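PDB 3S2S: putative pyrazinamidase/nicotinamidase from Streptococcus mutans, which probably hydrolyses nicotinamide and pyrazinamide to the corresponding acids and ammonia, as a zinc-binding member of the isochorismatase family. Local coordinates for residues S41-Y46 with P104-G109. Numbering follows the deposited sequence.
Sequences SIDYTY and PHNIKG. With ZN (zinc ion), chain E; CAD (cacodylic acid), chain F.
Thr45 turns OG1 between its own backbone N and carbonyl carbon (chi1 64°) and meets the amide of Asn106. The two side chains come from opposite directions. Thr45 OG1 donates to Asn106 OD1 at 2.9 Å. The hydroxyl lies in the carbonyl plane, on a lone pair, with a C=O...OG1 angle of 111°. Asn106 ND2 donates to the backbone O of Asp87, so both ends of the buried amide are bonded and its rotation is probably fixed. Asp43 only brushes the amide: its OD1 is 4.1 Å from Asn106 ND2, and the carboxylate and amide planes stand 88° apart. Asp43 OD1 instead accepts a hydrogen bond from the backbone N of Asp87, while OD2 forms a salt bridge with Lys137. Asp43 lines the ligand pocket, and its OD2 lies 3.1 Å from C1, a methyl carbon, of the cacodylic acid. Asp43 with Lys137 and Cys170 is consistent with the Asp-Lys-Cys catalytic triad of the family. Next to Asn106, His105 binds the zinc ion through NE2 at 2.2 Å, with Asp87, His89, Glu98 and two waters. Segment 41-46 runs off the end of strand 37-42 into helix 46-49. Residues 104-109 lie in the long loop after the neighbouring parallel strand 81-87, whose Ile86 touches both Thr45 and Asn106, while Phe48 of helix 46-49 packs on Asp43 and Asn106.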
loop_
_atom_site.group_PDB
_atom_site.type_symbol
_atom_site.label_atom_id
_atom_site.label_comp_id
_atom_site.label_asym_id
_atom_site.label_seq_id
_atom_site.Cartn_x
_atom_site.Cartn_y
_atom_site.Cartn_z
ATOM N N SER A 41 1.122 7.878 -19.617
ATOM C CA SER A 41 0.543 7.513 -20.918
ATOM C C SER A 41 -0.119 6.159 -20.769
ATOM O O SER A 41 0.557 5.123 -20.707
ATOM C CB SER A 41 1.619 7.471 -22.005
ATOM O OG SER A 41 1.034 7.278 -23.293
ATOM N N ILE A 42 -1.444 6.168 -20.670
ATOM C CA ILE A 42 -2.144 4.962 -20.228
ATOM C C ILE A 42 -2.757 4.182 -21.389
ATOM O O ILE A 42 -3.698 4.645 -22.030
ATOM C CB ILE A 42 -3.236 5.310 -19.214
ATOM C CG1 ILE A 42 -2.647 6.140 -18.065
ATOM C CG2 ILE A 42 -3.937 4.037 -18.672
ATOM C CD1 ILE A 42 -3.722 6.664 -17.133
ATOM N N ASP A 43 -2.194 3.004 -21.662
ATOM C CA ASP A 43 -2.810 2.006 -22.567
ATOM C C ASP A 43 -3.157 2.464 -23.960
ATOM O O ASP A 43 -4.124 1.960 -24.535
ATOM C CB ASP A 43 -4.077 1.414 -21.926
ATOM C CG ASP A 43 -3.759 0.408 -20.823
ATOM O OD1 ASP A 43 -2.720 -0.251 -20.944
ATOM O OD2 ASP A 43 -4.573 0.273 -19.884
ATOM N N TYR A 44 -2.393 3.396 -24.517
ATOM C CA TYR A 44 -2.706 3.875 -25.861
ATOM C C TYR A 44 -2.125 2.936 -26.918
ATOM O O TYR A 44 -1.221 3.296 -27.695
ATOM C CB TYR A 44 -2.267 5.336 -26.065
ATOM C CG TYR A 44 -3.023 5.959 -27.208
ATOM C CD1 TYR A 44 -4.379 6.264 -27.076
ATOM C CD2 TYR A 44 -2.397 6.198 -28.429
ATOM C CE1 TYR A 44 -5.098 6.805 -28.153
ATOM C CE2 TYR A 44 -3.103 6.749 -29.508
ATOM C CZ TYR A 44 -4.446 7.049 -29.352
ATOM O OH TYR A 44 -5.142 7.575 -30.430
ATOM N N THR A 45 -2.642 1.708 -26.926
ATOM C CA THR A 45 -2.076 0.665 -27.772
ATOM C C THR A 45 -3.047 0.204 -28.857
ATOM O O THR A 45 -4.245 0.521 -28.848
ATOM C CB THR A 45 -1.687 -0.579 -26.944
ATOM O OG1 THR A 45 -2.873 -1.151 -26.376
ATOM C CG2 THR A 45 -0.679 -0.221 -25.826
ATOM N N TYR A 46 -2.514 -0.567 -29.797
ATOM C CA TYR A 46 -3.329 -1.072 -30.898
ATOM C C TYR A 46 -4.600 -1.788 -30.456
ATOM O O TYR A 46 -5.680 -1.544 -31.006
ATOM C CB TYR A 46 -2.487 -1.954 -31.818
ATOM C CG TYR A 46 -1.890 -1.164 -32.962
ATOM C CD1 TYR A 46 -0.883 -0.220 -32.740
ATOM C CD2 TYR A 46 -2.333 -1.359 -34.262
ATOM C CE1 TYR A 46 -0.343 0.517 -33.782
ATOM C CE2 TYR A 46 -1.795 -0.624 -35.321
ATOM C CZ TYR A 46 -0.801 0.304 -35.080
ATOM O OH TYR A 46 -0.274 1.025 -36.140
ATOM N N PRO A 104 -9.509 -11.573 -24.598
ATOM C CA PRO A 104 -8.061 -11.380 -24.522
ATOM C C PRO A 104 -7.672 -10.085 -25.215
ATOM O O PRO A 104 -8.219 -9.772 -26.275
ATOM C CB PRO A 104 -7.508 -12.566 -25.313
ATOM C CG PRO A 104 -8.585 -13.590 -25.258
ATOM C CD PRO A 104 -9.869 -12.831 -25.273
ATOM N N HIS A 105 -6.753 -9.337 -24.618
ATOM C CA HIS A 105 -6.335 -8.053 -25.171
ATOM C C HIS A 105 -4.964 -7.735 -24.609
ATOM O O HIS A 105 -4.641 -8.165 -23.493
ATOM C CB HIS A 105 -7.327 -6.961 -24.784
ATOM C CG HIS A 105 -7.465 -6.770 -23.306
ATOM N ND1 HIS A 105 -8.338 -7.508 -22.542
ATOM C CD2 HIS A 105 -6.843 -5.919 -22.457
ATOM C CE1 HIS A 105 -8.244 -7.127 -21.279
ATOM N NE2 HIS A 105 -7.339 -6.167 -21.200
ATOM N N ASN A 106 -4.152 -6.997 -25.370
ATOM C CA ASN A 106 -2.798 -6.634 -24.933
ATOM C C ASN A 106 -2.014 -7.834 -24.419
ATOM O O ASN A 106 -1.345 -7.776 -23.380
ATOM C CB ASN A 106 -2.813 -5.510 -23.873
ATOM C CG ASN A 106 -2.745 -4.118 -24.500
ATOM O OD1 ASN A 106 -3.237 -3.895 -25.605
ATOM N ND2 ASN A 106 -2.130 -3.171 -23.784
ATOM N N ILE A 107 -2.082 -8.925 -25.170
ATOM C CA ILE A 107 -1.356 -10.122 -24.776
ATOM C C ILE A 107 0.146 -9.921 -24.944
ATOM O O ILE A 107 0.608 -9.437 -25.983
ATOM C CB ILE A 107 -1.810 -11.334 -25.622
ATOM C CG1 ILE A 107 -3.312 -11.580 -25.440
ATOM C CG2 ILE A 107 -1.004 -12.561 -25.260
ATOM C CD1 ILE A 107 -3.751 -11.723 -23.960
ATOM N N LYS A 108 0.906 -10.295 -23.925
ATOM C CA LYS A 108 2.353 -10.169 -23.959
ATOM C C LYS A 108 2.913 -10.904 -25.175
ATOM O O LYS A 108 2.496 -12.027 -25.469
ATOM C CB LYS A 108 2.955 -10.709 -22.662
ATOM C CG LYS A 108 2.715 -9.769 -21.444
ATOM C CD LYS A 108 3.370 -10.311 -20.182
ATOM N N GLY A 109 3.828 -10.246 -25.878
ATOM C CA GLY A 109 4.467 -10.811 -27.057
ATOM C C GLY A 109 3.740 -10.557 -28.366
ATOM O O GLY A 109 4.200 -10.999 -29.425
HETATM ZN ZN ZN E . -6.670 -5.471 -19.229
HETATM AS AS CAD F . -8.482 0.388 -19.767
HETATM C C1 CAD F . -7.295 0.522 -21.307
HETATM C C2 CAD F . -9.487 -1.317 -19.788
HETATM O O1 CAD F . -9.407 1.717 -19.541
HETATM O O HOH W 1 -8.040 -3.827 -19.342
HETATM O O HOH W 2 -6.071 -4.551 -17.260
#